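Local coordinates for protein cysteine desulfurase (Thermococcus onnurineus, PDB 5B89) that probably catalyses the pyridoxal-phosphate-dependent removal of sulfur from L-cysteine, passing it to a sulfur carrier and leaving L-alanine, at residues Ser107-Phe121 against Ser136-Leu148. Residues are numbered along the deposited sequence; the frame is centred on the assembly and turned at random.
Sequences SESLNLVALGLGHIF and SDLLPWQRLATKL. With PLP (pyridoxal-5'-phosphate), chain G.
Ser136 OG donates a hydrogen bond to Ser107 OG, 2.5 Å away, and Ser107 OG in turn donates to the cofactor phosphate oxygen O3P at 2.7 Å. The backbone N of Ser107 reaches the same oxygen, so one small residue grips it twice; Ser136 OG, which also meets Gly264 N of the second subunit, probably helps to position Ser107 from the second shell. Two side chains bond within their own segments. Asn111 ND2 bonds almost straight (176°) to Ser107 O and also meets Ile262 O of the second subunit, while Trp141 NE1 meets Asp137 OD1 from above the carboxylate plane. Among apolar contacts, Leu110 lays CD1 on Asp137 CB (3.8 Å). Ala114, small enough to let the helix axes come within 9.3 Å, sets CB 3.7 Å from Trp141 CZ3, and Val113 CG1 lies at the indole edge. Replacing Trp141 by an alanine is likely to open a gap beside Val113 and Ala114 and leave Asp137 OD1 without its indole partner. Leu144, its CG turned away from the backbone N (chi1 -170°), sends CD2 to Phe121 CE2 and CD1 to Gly118 CA. These nearly parallel helices lie side by side on one face of the central seven-stranded sheet of the fold-type I large domain, the first presenting its N-terminal end to the cofactor phosphate.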
loop_
_atom_site.group_PDB
_atom_site.type_symbol
_atom_site.label_atom_id
_atom_site.label_comp_id
_atom_site.label_asym_id
_atom_site.label_seq_id
_atom_site.Cartn_x
_atom_site.Cartn_y
_atom_site.Cartn_z
ATOM N N SER B 107 2.794 9.460 -2.696
ATOM C CA SER B 107 2.102 10.293 -1.704
ATOM C C SER B 107 2.380 9.737 -0.277
ATOM O O SER B 107 2.751 10.574 0.639
ATOM C CB SER B 107 0.630 10.320 -1.939
ATOM O OG SER B 107 0.375 10.883 -3.246
ATOM N N GLU B 108 2.258 8.436 -0.062
ATOM C CA GLU B 108 2.609 7.820 1.225
ATOM C C GLU B 108 4.088 8.153 1.535
ATOM O O GLU B 108 4.401 8.622 2.642
ATOM C CB GLU B 108 2.351 6.334 1.291
ATOM C CG GLU B 108 2.720 5.723 2.630
ATOM C CD GLU B 108 2.643 4.179 2.639
ATOM O OE1 GLU B 108 1.827 3.615 1.915
ATOM O OE2 GLU B 108 3.254 3.573 3.540
ATOM N N SER B 109 4.997 7.917 0.566
ATOM C CA SER B 109 6.400 8.188 0.822
ATOM C C SER B 109 6.687 9.614 1.286
ATOM O O SER B 109 7.397 9.803 2.318
ATOM C CB SER B 109 7.186 7.967 -0.441
ATOM O OG SER B 109 7.147 6.615 -0.872
ATOM N N LEU B 110 6.077 10.610 0.651
ATOM C CA LEU B 110 6.346 12.005 1.055
ATOM C C LEU B 110 5.717 12.351 2.393
ATOM O O LEU B 110 6.344 13.014 3.205
ATOM C CB LEU B 110 5.827 12.976 -0.020
ATOM C CG LEU B 110 6.571 12.892 -1.352
ATOM C CD1 LEU B 110 5.826 13.614 -2.474
ATOM C CD2 LEU B 110 8.023 13.388 -1.297
ATOM N N ASN B 111 4.553 11.809 2.667
ATOM C CA ASN B 111 3.944 11.986 4.001
ATOM C C ASN B 111 4.851 11.354 5.046
ATOM O O ASN B 111 5.010 11.907 6.125
ATOM C CB ASN B 111 2.567 11.339 4.090
ATOM C CG ASN B 111 1.476 12.283 3.615
ATOM O OD1 ASN B 111 0.844 13.025 4.405
ATOM N ND2 ASN B 111 1.184 12.262 2.314
ATOM N N LEU B 112 5.413 10.159 4.777
ATOM C CA LEU B 112 6.321 9.512 5.749
ATOM C C LEU B 112 7.530 10.368 6.017
ATOM O O LEU B 112 8.002 10.384 7.175
ATOM C CB LEU B 112 6.719 8.114 5.297
ATOM C CG LEU B 112 5.598 7.092 5.228
ATOM C CD1 LEU B 112 6.253 5.819 4.700
ATOM C CD2 LEU B 112 4.903 6.922 6.553
ATOM N N VAL B 113 8.063 11.025 5.023
ATOM C CA VAL B 113 9.200 11.926 5.259
ATOM C C VAL B 113 8.799 13.010 6.237
ATOM O O VAL B 113 9.579 13.258 7.205
ATOM C CB VAL B 113 9.791 12.516 3.966
ATOM C CG1 VAL B 113 10.949 13.530 4.228
ATOM C CG2 VAL B 113 10.241 11.436 3.014
ATOM N N ALA B 114 7.702 13.676 5.957
ATOM C CA ALA B 114 7.299 14.806 6.828
ATOM C C ALA B 114 6.989 14.242 8.228
ATOM O O ALA B 114 7.423 14.925 9.263
ATOM C CB ALA B 114 6.065 15.498 6.253
ATOM N N LEU B 115 6.315 13.101 8.394
ATOM C CA LEU B 115 5.975 12.615 9.712
ATOM C C LEU B 115 7.247 12.180 10.374
ATOM O O LEU B 115 7.375 12.506 11.589
ATOM C CB LEU B 115 5.047 11.422 9.569
ATOM C CG LEU B 115 3.605 11.797 9.107
ATOM C CD1 LEU B 115 2.817 10.534 8.736
ATOM C CD2 LEU B 115 2.829 12.553 10.179
ATOM N N GLY B 116 8.171 11.528 9.705
ATOM C CA GLY B 116 9.371 11.030 10.323
ATOM C C GLY B 116 10.443 12.036 10.663
ATOM O O GLY B 116 11.300 11.733 11.434
ATOM N N LEU B 117 10.356 13.209 10.069
ATOM C CA LEU B 117 11.305 14.266 10.336
ATOM C C LEU B 117 10.704 15.406 11.130
ATOM O O LEU B 117 11.392 16.272 11.444
ATOM C CB LEU B 117 11.879 14.885 9.053
ATOM C CG LEU B 117 12.732 13.969 8.192
ATOM C CD1 LEU B 117 13.194 14.729 6.975
ATOM C CD2 LEU B 117 13.923 13.442 8.954
ATOM N N GLY B 118 9.427 15.371 11.435
ATOM C CA GLY B 118 8.795 16.475 12.128
ATOM C C GLY B 118 9.511 16.910 13.376
ATOM O O GLY B 118 9.600 18.068 13.655
ATOM N N HIS B 119 10.015 15.942 14.080
ATOM C CA HIS B 119 10.720 16.204 15.393
ATOM C C HIS B 119 11.963 17.030 15.234
ATOM O O HIS B 119 12.379 17.648 16.230
ATOM C CB HIS B 119 11.020 14.851 16.082
ATOM C CG HIS B 119 12.048 14.038 15.383
ATOM N ND1 HIS B 119 13.391 14.011 15.670
ATOM C CD2 HIS B 119 11.898 13.227 14.307
ATOM C CE1 HIS B 119 14.016 13.197 14.841
ATOM N NE2 HIS B 119 13.122 12.722 13.998
ATOM N N ILE B 120 12.575 17.157 14.038
ATOM C CA ILE B 120 13.816 17.904 13.905
ATOM C C ILE B 120 13.586 19.416 13.865
ATOM O O ILE B 120 14.548 20.165 13.999
ATOM C CB ILE B 120 14.653 17.502 12.679
ATOM C CG1 ILE B 120 14.100 18.018 11.333
ATOM C CG2 ILE B 120 14.823 16.008 12.626
ATOM C CD1 ILE B 120 15.052 17.824 10.134
ATOM N N PHE B 121 12.395 19.847 13.584
ATOM C CA PHE B 121 12.114 21.237 13.386
ATOM C C PHE B 121 11.852 22.030 14.655
ATOM O O PHE B 121 11.304 21.526 15.568
ATOM C CB PHE B 121 10.898 21.395 12.452
ATOM C CG PHE B 121 11.132 20.898 11.053
ATOM C CD1 PHE B 121 11.686 21.701 10.104
ATOM C CD2 PHE B 121 10.779 19.627 10.703
ATOM C CE1 PHE B 121 11.907 21.256 8.834
ATOM C CE2 PHE B 121 11.017 19.164 9.438
ATOM C CZ PHE B 121 11.601 19.981 8.515
ATOM N N SER B 136 0.609 16.279 -3.245
ATOM C CA SER B 136 1.274 15.346 -2.340
ATOM C C SER B 136 2.648 15.804 -1.891
ATOM O O SER B 136 3.120 15.358 -0.923
ATOM C CB SER B 136 1.368 13.962 -2.937
ATOM O OG SER B 136 0.117 13.380 -3.016
ATOM N N ASP B 137 3.240 16.720 -2.620
ATOM C CA ASP B 137 4.521 17.311 -2.220
ATOM C C ASP B 137 4.324 18.742 -1.708
ATOM O O ASP B 137 5.246 19.472 -1.706
ATOM C CB ASP B 137 5.593 17.281 -3.312
ATOM C CG ASP B 137 7.032 17.474 -2.741
ATOM O OD1 ASP B 137 7.236 17.098 -1.610
ATOM O OD2 ASP B 137 7.884 18.001 -3.438
ATOM N N LEU B 138 3.117 19.076 -1.309
ATOM C CA LEU B 138 2.821 20.392 -0.777
ATOM C C LEU B 138 2.125 20.301 0.564
ATOM O O LEU B 138 2.615 20.811 1.514
ATOM C CB LEU B 138 1.983 21.171 -1.769
ATOM C CG LEU B 138 1.533 22.525 -1.287
ATOM C CD1 LEU B 138 2.734 23.323 -0.887
ATOM C CD2 LEU B 138 0.752 23.250 -2.348
ATOM N N LEU B 139 1.010 19.611 0.613
ATOM C CA LEU B 139 0.227 19.502 1.810
ATOM C C LEU B 139 0.983 19.003 3.013
ATOM O O LEU B 139 0.798 19.540 4.101
ATOM C CB LEU B 139 -1.043 18.665 1.563
ATOM C CG LEU B 139 -2.287 19.411 1.150
ATOM C CD1 LEU B 139 -2.071 20.190 -0.117
ATOM C CD2 LEU B 139 -3.447 18.440 1.035
ATOM N N PRO B 140 1.806 17.928 2.906
ATOM C CA PRO B 140 2.507 17.550 4.112
ATOM C C PRO B 140 3.377 18.657 4.681
ATOM O O PRO B 140 3.527 18.713 5.934
ATOM C CB PRO B 140 3.311 16.286 3.682
ATOM C CG PRO B 140 2.535 15.775 2.490
ATOM C CD PRO B 140 2.076 17.025 1.781
ATOM N N TRP B 141 3.975 19.480 3.844
ATOM C CA TRP B 141 4.851 20.538 4.297
ATOM C C TRP B 141 4.012 21.670 4.865
ATOM O O TRP B 141 4.432 22.317 5.877
ATOM C CB TRP B 141 5.747 21.014 3.187
ATOM C CG TRP B 141 6.490 19.870 2.492
ATOM C CD1 TRP B 141 6.339 19.570 1.191
ATOM C CD2 TRP B 141 7.331 18.941 3.073
ATOM N NE1 TRP B 141 7.084 18.474 0.902
ATOM C CE2 TRP B 141 7.652 18.028 2.050
ATOM C CE3 TRP B 141 7.791 18.706 4.373
ATOM C CZ2 TRP B 141 8.503 16.921 2.278
ATOM C CZ3 TRP B 141 8.646 17.585 4.585
ATOM C CH2 TRP B 141 8.983 16.765 3.529
ATOM N N GLN B 142 2.867 21.942 4.251
ATOM C CA GLN B 142 1.913 22.945 4.805
ATOM C C GLN B 142 1.434 22.588 6.135
ATOM O O GLN B 142 1.357 23.482 7.032
ATOM C CB GLN B 142 0.724 23.125 3.856
ATOM C CG GLN B 142 1.059 23.851 2.593
ATOM C CD GLN B 142 -0.137 23.888 1.649
ATOM O OE1 GLN B 142 -0.912 22.917 1.605
ATOM N NE2 GLN B 142 -0.257 24.911 0.881
ATOM N N ARG B 143 1.039 21.354 6.382
ATOM C CA ARG B 143 0.572 20.851 7.676
ATOM C C ARG B 143 1.667 21.001 8.671
ATOM O O ARG B 143 1.425 21.518 9.794
ATOM C CB ARG B 143 0.009 19.392 7.609
ATOM C CG ARG B 143 -0.474 18.817 8.902
ATOM C CD ARG B 143 -0.998 17.347 8.686
ATOM N NE ARG B 143 0.006 16.457 8.142
ATOM C CZ ARG B 143 -0.208 15.198 7.734
ATOM N NH1 ARG B 143 -1.431 14.704 7.835
ATOM N NH2 ARG B 143 0.847 14.468 7.228
ATOM N N LEU B 144 2.875 20.572 8.352
ATOM C CA LEU B 144 4.014 20.584 9.329
ATOM C C LEU B 144 4.265 22.042 9.686
ATOM O O LEU B 144 4.429 22.420 10.892
ATOM C CB LEU B 144 5.193 19.874 8.716
ATOM C CG LEU B 144 6.398 19.539 9.562
ATOM C CD1 LEU B 144 5.933 18.587 10.654
ATOM C CD2 LEU B 144 7.443 18.866 8.677
ATOM N N ALA B 145 4.290 22.916 8.682
ATOM C CA ALA B 145 4.610 24.350 8.920
ATOM C C ALA B 145 3.529 25.009 9.791
ATOM O O ALA B 145 3.878 25.835 10.677
ATOM C CB ALA B 145 4.767 25.124 7.605
ATOM N N THR B 146 2.274 24.662 9.590
ATOM C CA THR B 146 1.147 25.218 10.371
ATOM C C THR B 146 1.269 24.686 11.784
ATOM O O THR B 146 1.208 25.471 12.717
ATOM C CB THR B 146 -0.213 24.784 9.807
ATOM O OG1 THR B 146 -0.315 25.400 8.559
ATOM C CG2 THR B 146 -1.345 25.221 10.655
ATOM N N LYS B 147 1.466 23.399 11.970
ATOM C CA LYS B 147 1.572 22.835 13.308
ATOM C C LYS B 147 2.693 23.317 14.193
ATOM O O LYS B 147 2.498 23.518 15.349
ATOM C CB LYS B 147 1.717 21.323 13.233
ATOM C CG LYS B 147 0.442 20.565 13.036
ATOM C CD LYS B 147 0.756 19.131 12.675
ATOM C CE LYS B 147 1.437 18.343 13.770
ATOM N NZ LYS B 147 0.975 16.936 13.627
ATOM N N LEU B 148 3.865 23.437 13.624
ATOM C CA LEU B 148 5.054 23.789 14.330
ATOM C C LEU B 148 5.506 25.219 14.223
ATOM O O LEU B 148 6.441 25.550 14.828
ATOM C CB LEU B 148 6.192 22.884 13.881
ATOM C CG LEU B 148 5.853 21.404 13.945
ATOM C CD1 LEU B 148 6.870 20.466 13.356
ATOM C CD2 LEU B 148 5.429 20.987 15.322
HETATM N N1 PLP G . 4.039 13.909 -7.486
HETATM C C2 PLP G . 4.059 14.029 -8.842
HETATM C C2A PLP G . 5.001 14.995 -9.526
HETATM C C3 PLP G . 3.135 13.247 -9.557
HETATM O O3 PLP G . 3.117 13.325 -10.911
HETATM C C4 PLP G . 2.299 12.326 -8.876
HETATM C C4A PLP G . 1.243 11.522 -9.734
HETATM C C5 PLP G . 2.418 12.221 -7.467
HETATM C C6 PLP G . 3.281 13.033 -6.763
HETATM C C5A PLP G . 1.485 11.265 -6.729
HETATM O O4P PLP G . 1.829 9.894 -7.095
HETATM P P PLP G . 0.874 8.854 -6.458
HETATM O O1P PLP G . 1.333 7.594 -7.018
HETATM O O2P PLP G . -0.526 9.234 -6.945
HETATM O O3P PLP G . 0.959 8.976 -5.009
#